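Local atomic coordinates of 5-Carboxyvanillate Decarboxylase (PDB entry 4QRN), a protein that probably removes a carboxyl group from 5-carboxyvanillate as a manganese-binding decarboxylase of the amidohydrolase superfamily. Residues 164-169 against 197-202. Numbering follows the deposited sequence.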
loop_
_atom_site.group_PDB
_atom_site.type_symbol
_atom_site.label_atom_id
_atom_site.label_comp_id
_atom_site.label_asym_id
_atom_site.label_seq_id
_atom_site.Cartn_x
_atom_site.Cartn_y
_atom_site.Cartn_z
ATOM N N GLU A 164 0.461 29.585 -13.482
ATOM C CA GLU A 164 0.517 29.796 -12.041
ATOM C C GLU A 164 1.799 29.212 -11.427
ATOM O O GLU A 164 2.307 29.750 -10.434
ATOM C CB GLU A 164 -0.744 29.222 -11.386
ATOM C CG GLU A 164 -0.949 29.675 -9.932
ATOM C CD GLU A 164 -1.393 31.137 -9.772
ATOM O OE1 GLU A 164 -1.357 31.938 -10.746
ATOM O OE2 GLU A 164 -1.789 31.492 -8.632
ATOM N N ILE A 165 2.316 28.126 -12.001
ATOM C CA ILE A 165 3.622 27.610 -11.612
ATOM C C ILE A 165 4.682 28.696 -11.868
ATOM O O ILE A 165 5.519 28.982 -11.003
ATOM C CB ILE A 165 3.924 26.331 -12.394
ATOM C CG1 ILE A 165 3.034 25.192 -11.868
ATOM C CG2 ILE A 165 5.409 25.955 -12.310
ATOM C CD1 ILE A 165 2.941 24.018 -12.814
ATOM N N HIS A 166 4.631 29.326 -13.037
ATOM C CA HIS A 166 5.554 30.415 -13.325
ATOM C C HIS A 166 5.352 31.605 -12.407
ATOM O O HIS A 166 6.321 32.177 -11.924
ATOM C CB HIS A 166 5.429 30.803 -14.793
ATOM C CG HIS A 166 6.245 29.922 -15.681
ATOM N ND1 HIS A 166 7.602 30.117 -15.863
ATOM C CD2 HIS A 166 5.909 28.844 -16.431
ATOM C CE1 HIS A 166 8.066 29.192 -16.682
ATOM N NE2 HIS A 166 7.063 28.406 -17.040
ATOM N N ARG A 167 4.105 31.986 -12.152
ATOM C CA ARG A 167 3.852 33.135 -11.290
ATOM C C ARG A 167 4.367 32.861 -9.878
ATOM O O ARG A 167 4.980 33.718 -9.250
ATOM C CB ARG A 167 2.368 33.484 -11.270
ATOM C CG ARG A 167 2.092 34.801 -10.578
ATOM C CD ARG A 167 0.617 35.164 -10.606
ATOM N NE ARG A 167 -0.200 34.416 -9.646
ATOM C CZ ARG A 167 -0.564 34.851 -8.435
ATOM N NH1 ARG A 167 -1.342 34.090 -7.686
ATOM N NH2 ARG A 167 -0.132 36.026 -7.961
ATOM N N GLY A 168 4.128 31.653 -9.376
ATOM C CA GLY A 168 4.594 31.307 -8.046
ATOM C C GLY A 168 6.106 31.363 -7.933
ATOM O O GLY A 168 6.653 31.885 -6.970
ATOM N N ALA A 169 6.797 30.858 -8.942
ATOM C CA ALA A 169 8.253 30.825 -8.902
ATOM C C ALA A 169 8.848 32.221 -9.076
ATOM O O ALA A 169 9.805 32.573 -8.396
ATOM C CB ALA A 169 8.776 29.869 -9.970
ATOM N N PHE A 197 3.774 19.593 -16.328
ATOM C CA PHE A 197 5.141 19.104 -16.304
ATOM C C PHE A 197 6.084 19.985 -17.087
ATOM O O PHE A 197 7.199 20.227 -16.641
ATOM C CB PHE A 197 5.191 17.655 -16.764
ATOM C CG PHE A 197 4.469 16.743 -15.810
ATOM C CD1 PHE A 197 4.999 16.509 -14.559
ATOM C CD2 PHE A 197 3.249 16.180 -16.131
ATOM C CE1 PHE A 197 4.353 15.694 -13.643
ATOM C CE2 PHE A 197 2.578 15.369 -15.218
ATOM C CZ PHE A 197 3.129 15.120 -13.973
ATOM N N ARG A 198 5.657 20.491 -18.236
ATOM C CA ARG A 198 6.499 21.394 -19.014
ATOM C C ARG A 198 6.874 22.602 -18.154
ATOM O O ARG A 198 8.037 23.034 -18.148
ATOM C CB ARG A 198 5.787 21.841 -20.286
ATOM C CG ARG A 198 5.718 20.746 -21.359
ATOM C CD ARG A 198 7.013 20.517 -22.137
ATOM N NE ARG A 198 7.324 21.693 -22.944
ATOM C CZ ARG A 198 6.730 21.991 -24.094
ATOM N NH1 ARG A 198 5.873 21.135 -24.640
ATOM N NH2 ARG A 198 7.016 23.138 -24.706
ATOM N N ALA A 199 5.914 23.153 -17.423
ATOM C CA ALA A 199 6.177 24.330 -16.611
ATOM C C ALA A 199 7.113 24.028 -15.445
ATOM O O ALA A 199 7.996 24.830 -15.147
ATOM C CB ALA A 199 4.861 24.935 -16.110
ATOM N N LEU A 200 6.921 22.887 -14.782
ATOM C CA LEU A 200 7.806 22.505 -13.680
ATOM C C LEU A 200 9.248 22.384 -14.139
ATOM O O LEU A 200 10.155 22.805 -13.433
ATOM C CB LEU A 200 7.347 21.173 -13.062
ATOM C CG LEU A 200 6.061 21.265 -12.252
ATOM C CD1 LEU A 200 5.461 19.864 -12.037
ATOM C CD2 LEU A 200 6.371 21.949 -10.937
ATOM N N VAL A 201 9.452 21.830 -15.327
ATOM C CA VAL A 201 10.811 21.701 -15.824
ATOM C C VAL A 201 11.359 23.082 -16.205
ATOM O O VAL A 201 12.530 23.368 -15.963
ATOM C CB VAL A 201 10.849 20.703 -16.988
ATOM C CG1 VAL A 201 12.171 20.781 -17.781
ATOM C CG2 VAL A 201 10.571 19.276 -16.461
ATOM N N GLU A 202 10.524 23.950 -16.774
ATOM C CA GLU A 202 10.951 25.318 -17.107
ATOM C C GLU A 202 11.427 26.098 -15.876
ATOM O O GLU A 202 12.427 26.802 -15.934
ATOM C CB GLU A 202 9.822 26.080 -17.795
ATOM C CG GLU A 202 9.575 25.608 -19.226
ATOM C CD GLU A 202 8.235 26.015 -19.817
ATOM O OE1 GLU A 202 7.427 26.684 -19.137
ATOM O OE2 GLU A 202 7.999 25.660 -20.991
#
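Two neighbouring outer helices of the amidohydrolase barrel meet here, with Ile165 and His166 of 164-169 set against Ala199, Leu200 and Glu202 of 197-202. The axes of the two segments run nearly parallel, 23° apart and 9.4 Å at closest approach. Ile165 and Ala199 point toward each other, and their CA atoms, the nearest pair, lie 6.5 Å apart. Ile165 CD1 touches Ala199 CB at 3.9 Å and reaches Leu200 CG at 4.2 Å. Ile165 CG2, anti to the backbone N, also rests on the Ala199 methyl. The Ile165 and Leu200 side chains cross at about a right angle. Both also touch Ile177 of strand 177-179. That strand and strand 207-209 are parallel neighbours, and helix 194-203 links them as a beta-alpha-beta crossover. The apolar contacts thus lie on the sheet side of the helix pair. Away from the sheet, His166 NE2 donates to Glu202 OE1 at 2.7 Å, with an N-H...O angle of 160°. The carboxylate sits at the ring edge and accepts through its anti lone pair; the two planes are 46° apart. The extended Glu202 chain brings OE1 to the imidazole. A leucine in place of His166 would probably leave Glu202 OE1 without this donor and its carboxylate freer to turn. On the far flank of 164-169, Arg167 grips Glu164 side-on through NE and NH1, and its NH2 forms a salt bridge with Asp134 of helix 122-142.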